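Local coordinates for protein ACP (Streptomyces sp. MSC090213JE08, PDB 6KXF) that probably carries the growing acyl chain on a phosphopantetheine arm and presents it to the ketosynthase/chain length factor during ishigamide polyketide assembly, at residues A5-I16 against T73-W83. Residues are numbered along the deposited sequence; the frame is centred on the assembly and turned at random.
Sequences APERLSRIREII and TYQVTAAAAGW
Leu9 CD2 and Ile12 CD1 both press on Tyr74 CD1, each at 3.4 Å, and here the packing is tight; the Ile12 and Tyr74 side chains cross at about a right angle. With CG anti to the backbone N (chi1 -166°), the ring extends from its helix toward Ala5 and Pro6, bringing Tyr74 OH to 3.3 Å from Pro6 CD. Shortening Tyr74 to an alanine would probably leave Leu9 and Ile12 without the ring they pack on and remove the contact with Ala5 and Pro6. Farther in, Ile16 CD1 reaches Thr73 OG1 at 3.9 Å, a buried hydroxyl for which the model provides no hydrogen-bonding partner.

The solvent side is built differently. There the exposed Arg8, its chain bent at chi2 and chi3, lays its guanidinium flat on Trp83. The planes are 12° apart, and Arg8 CZ stands 3.5 Å from the centroid of the five-membered ring, a cation-pi stack. Ala81 CB lies over the rim of the opposite indole face, while Ile12 CD1 meets the edge at Trp83 CZ3, 4.3 Å away, linking this stack to the apolar part.

The axes of 8-16 and 73-81 come within 11.5 Å and cross at 116°, joining the first and last of the chain's three main helices, as in the acyl carrier protein bundle; helix 41-55, whose Ser41 lies at the bound phosphopantetheine-type ligand, packs against both through Ile15 and Thr77.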
loop_
_atom_site.group_PDB
_atom_site.type_symbol
_atom_site.label_atom_id
_atom_site.label_comp_id
_atom_site.label_asym_id
_atom_site.label_seq_id
_atom_site.Cartn_x
_atom_site.Cartn_y
_atom_site.Cartn_z
ATOM N N ALA C 5 -2.094 32.470 31.850
ATOM C CA ALA C 5 -2.018 33.439 32.988
ATOM C C ALA C 5 -1.664 34.828 32.453
ATOM O O ALA C 5 -2.254 35.795 32.924
ATOM C CB ALA C 5 -1.063 32.955 34.065
ATOM N N PRO C 6 -0.704 34.990 31.498
ATOM C CA PRO C 6 -0.454 36.266 30.813
ATOM C C PRO C 6 -0.754 36.276 29.296
ATOM O O PRO C 6 -1.848 35.914 28.890
ATOM C CB PRO C 6 1.039 36.368 31.169
ATOM C CG PRO C 6 1.565 34.935 31.043
ATOM C CD PRO C 6 0.352 34.031 31.149
ATOM N N GLU C 7 0.206 36.696 28.461
ATOM C CA GLU C 7 0.090 36.630 26.985
ATOM C C GLU C 7 0.364 35.205 26.469
ATOM O O GLU C 7 0.215 34.927 25.270
ATOM C CB GLU C 7 1.081 37.591 26.320
ATOM C CG GLU C 7 0.886 39.056 26.682
ATOM C CD GLU C 7 2.117 39.913 26.416
ATOM O OE1 GLU C 7 2.725 39.734 25.346
ATOM O OE2 GLU C 7 2.484 40.736 27.285
ATOM N N ARG C 8 0.800 34.309 27.360
ATOM C CA ARG C 8 0.941 32.897 27.021
ATOM C C ARG C 8 -0.445 32.323 26.671
ATOM O O ARG C 8 -0.585 31.657 25.635
ATOM C CB ARG C 8 1.664 32.139 28.143
ATOM C CG ARG C 8 3.048 31.633 27.750
ATOM C CD ARG C 8 4.250 32.330 28.371
ATOM N NE ARG C 8 4.591 31.816 29.700
ATOM C CZ ARG C 8 5.833 31.663 30.183
ATOM N NH1 ARG C 8 6.895 31.797 29.407
ATOM N NH2 ARG C 8 6.010 31.343 31.452
ATOM N N LEU C 9 -1.465 32.632 27.491
ATOM C CA LEU C 9 -2.874 32.202 27.245
ATOM C C LEU C 9 -3.313 32.507 25.796
ATOM O O LEU C 9 -3.902 31.660 25.136
ATOM C CB LEU C 9 -3.803 32.888 28.255
ATOM C CG LEU C 9 -4.989 32.069 28.779
ATOM C CD1 LEU C 9 -5.566 31.143 27.711
ATOM C CD2 LEU C 9 -4.610 31.274 30.023
ATOM N N SER C 10 -3.029 33.720 25.306
ATOM C CA SER C 10 -3.446 34.199 23.953
ATOM C C SER C 10 -2.795 33.354 22.836
ATOM O O SER C 10 -3.419 33.063 21.793
ATOM C CB SER C 10 -3.121 35.681 23.808
ATOM O OG SER C 10 -3.815 36.280 22.720
ATOM N N ARG C 11 -1.524 32.981 23.052
ATOM C CA ARG C 11 -0.766 32.102 22.154
ATOM C C ARG C 11 -1.290 30.663 22.261
ATOM O O ARG C 11 -1.253 29.932 21.272
ATOM C CB ARG C 11 0.732 32.114 22.478
ATOM C CG ARG C 11 1.583 31.317 21.495
ATOM C CD ARG C 11 1.558 31.883 20.085
ATOM N NE ARG C 11 0.732 31.153 19.120
ATOM C CZ ARG C 11 1.197 30.491 18.054
ATOM N NH1 ARG C 11 2.462 30.107 18.007
ATOM N NH2 ARG C 11 0.400 30.218 17.033
ATOM N N ILE C 12 -1.749 30.271 23.460
ATOM C CA ILE C 12 -2.278 28.924 23.719
ATOM C C ILE C 12 -3.641 28.763 23.034
ATOM O O ILE C 12 -3.852 27.775 22.307
ATOM C CB ILE C 12 -2.311 28.636 25.234
ATOM C CG1 ILE C 12 -0.932 28.144 25.695
ATOM C CG2 ILE C 12 -3.435 27.669 25.591
ATOM C CD1 ILE C 12 -0.732 28.083 27.190
ATOM N N ARG C 13 -4.544 29.727 23.278
ATOM C CA ARG C 13 -5.842 29.869 22.576
ATOM C C ARG C 13 -5.641 29.690 21.063
ATOM O O ARG C 13 -6.353 28.924 20.406
ATOM C CB ARG C 13 -6.452 31.252 22.837
ATOM C CG ARG C 13 -7.538 31.307 23.909
ATOM C CD ARG C 13 -8.421 32.561 23.843
ATOM N NE ARG C 13 -8.816 32.938 22.478
ATOM C CZ ARG C 13 -10.022 32.746 21.924
ATOM N NH1 ARG C 13 -11.077 32.493 22.683
ATOM N NH2 ARG C 13 -10.169 32.806 20.604
ATOM N N GLU C 14 -4.654 30.409 20.520
ATOM C CA GLU C 14 -4.406 30.491 19.065
ATOM C C GLU C 14 -3.928 29.130 18.521
ATOM O O GLU C 14 -4.294 28.715 17.398
ATOM C CB GLU C 14 -3.395 31.611 18.795
ATOM C CG GLU C 14 -3.249 31.994 17.332
ATOM C CD GLU C 14 -2.115 32.972 17.073
ATOM O OE1 GLU C 14 -1.135 32.981 17.858
ATOM O OE2 GLU C 14 -2.211 33.732 16.092
ATOM N N ILE C 15 -3.097 28.443 19.316
ATOM C CA ILE C 15 -2.603 27.103 18.986
ATOM C C ILE C 15 -3.803 26.143 18.954
ATOM O O ILE C 15 -4.055 25.531 17.900
ATOM C CB ILE C 15 -1.493 26.648 19.963
ATOM C CG1 ILE C 15 -0.163 27.355 19.675
ATOM C CG2 ILE C 15 -1.329 25.134 19.938
ATOM C CD1 ILE C 15 0.837 27.303 20.815
ATOM N N ILE C 16 -4.527 26.047 20.085
ATOM C CA ILE C 16 -5.739 25.209 20.221
ATOM C C ILE C 16 -6.662 25.416 19.007
ATOM O O ILE C 16 -6.905 24.470 18.217
ATOM C CB ILE C 16 -6.487 25.521 21.527
ATOM C CG1 ILE C 16 -5.698 25.071 22.754
ATOM C CG2 ILE C 16 -7.890 24.923 21.494
ATOM C CD1 ILE C 16 -6.514 25.012 24.033
ATOM N N THR C 73 -5.975 22.543 29.915
ATOM C CA THR C 73 -4.749 22.301 29.126
ATOM C C THR C 73 -3.651 23.282 29.564
ATOM O O THR C 73 -2.455 22.958 29.462
ATOM C CB THR C 73 -4.947 22.378 27.598
ATOM O OG1 THR C 73 -4.593 23.681 27.127
ATOM C CG2 THR C 73 -6.339 22.014 27.123
ATOM N N TYR C 74 -4.049 24.476 30.035
ATOM C CA TYR C 74 -3.091 25.449 30.548
ATOM C C TYR C 74 -2.324 24.839 31.727
ATOM O O TYR C 74 -1.100 25.000 31.796
ATOM C CB TYR C 74 -3.734 26.775 30.970
ATOM C CG TYR C 74 -2.707 27.862 31.174
ATOM C CD1 TYR C 74 -2.341 28.694 30.123
ATOM C CD2 TYR C 74 -2.042 28.011 32.386
ATOM C CE1 TYR C 74 -1.369 29.671 30.276
ATOM C CE2 TYR C 74 -1.061 28.979 32.553
ATOM C CZ TYR C 74 -0.717 29.805 31.491
ATOM O OH TYR C 74 0.240 30.775 31.618
ATOM N N GLN C 75 -3.042 24.143 32.624
ATOM C CA GLN C 75 -2.436 23.569 33.854
ATOM C C GLN C 75 -1.323 22.611 33.427
ATOM O O GLN C 75 -0.174 22.704 33.902
ATOM C CB GLN C 75 -3.413 22.787 34.750
ATOM C CG GLN C 75 -4.866 23.242 34.705
ATOM C CD GLN C 75 -5.071 24.688 35.083
ATOM O OE1 GLN C 75 -4.348 25.586 34.647
ATOM N NE2 GLN C 75 -6.098 24.929 35.879
ATOM N N VAL C 76 -1.708 21.697 32.527
ATOM C CA VAL C 76 -0.829 20.724 31.909
ATOM C C VAL C 76 0.360 21.465 31.282
ATOM O O VAL C 76 1.501 21.272 31.703
ATOM C CB VAL C 76 -1.622 19.878 30.898
ATOM C CG1 VAL C 76 -0.714 19.106 29.949
ATOM C CG2 VAL C 76 -2.587 18.950 31.624
ATOM N N THR C 77 0.096 22.368 30.330
ATOM C CA THR C 77 1.198 23.062 29.645
ATOM C C THR C 77 2.175 23.624 30.690
ATOM O O THR C 77 3.366 23.303 30.678
ATOM C CB THR C 77 0.685 24.152 28.698
ATOM O OG1 THR C 77 -0.312 23.563 27.864
ATOM C CG2 THR C 77 1.775 24.778 27.854
ATOM N N ALA C 78 1.644 24.448 31.606
ATOM C CA ALA C 78 2.439 25.162 32.618
ATOM C C ALA C 78 3.170 24.166 33.527
ATOM O O ALA C 78 4.374 24.319 33.752
ATOM C CB ALA C 78 1.547 26.094 33.405
ATOM N N ALA C 79 2.450 23.151 34.030
ATOM C CA ALA C 79 3.062 22.072 34.822
ATOM C C ALA C 79 4.316 21.541 34.109
ATOM O O ALA C 79 5.439 21.725 34.581
ATOM C CB ALA C 79 2.058 20.966 35.077
ATOM N N ALA C 80 4.126 20.931 32.934
ATOM C CA ALA C 80 5.225 20.288 32.191
ATOM C C ALA C 80 6.328 21.301 31.850
ATOM O O ALA C 80 7.485 20.923 31.637
ATOM C CB ALA C 80 4.687 19.636 30.941
ATOM N N ALA C 81 5.967 22.585 31.780
ATOM C CA ALA C 81 6.896 23.649 31.373
ATOM C C ALA C 81 7.734 24.172 32.551
ATOM O O ALA C 81 8.697 24.893 32.319
ATOM C CB ALA C 81 6.119 24.772 30.723
ATOM N N GLY C 82 7.350 23.839 33.793
ATOM C CA GLY C 82 7.919 24.447 35.012
ATOM C C GLY C 82 7.650 25.947 35.090
ATOM O O GLY C 82 8.562 26.728 35.395
ATOM N N TRP C 83 6.402 26.347 34.785
ATOM C CA TRP C 83 5.903 27.731 34.966
ATOM C C TRP C 83 5.313 27.870 36.380
ATOM O O TRP C 83 5.228 28.977 36.915
ATOM C CB TRP C 83 4.855 28.121 33.903
ATOM C CG TRP C 83 5.337 28.217 32.485
ATOM C CD1 TRP C 83 6.627 28.334 32.053
ATOM C CD2 TRP C 83 4.517 28.250 31.298
ATOM N NE1 TRP C 83 6.669 28.415 30.684
ATOM C CE2 TRP C 83 5.391 28.359 30.190
ATOM C CE3 TRP C 83 3.139 28.177 31.052
ATOM C CZ2 TRP C 83 4.926 28.399 28.872
ATOM C CZ3 TRP C 83 2.681 28.222 29.750
ATOM C CH2 TRP C 83 3.565 28.325 28.673
#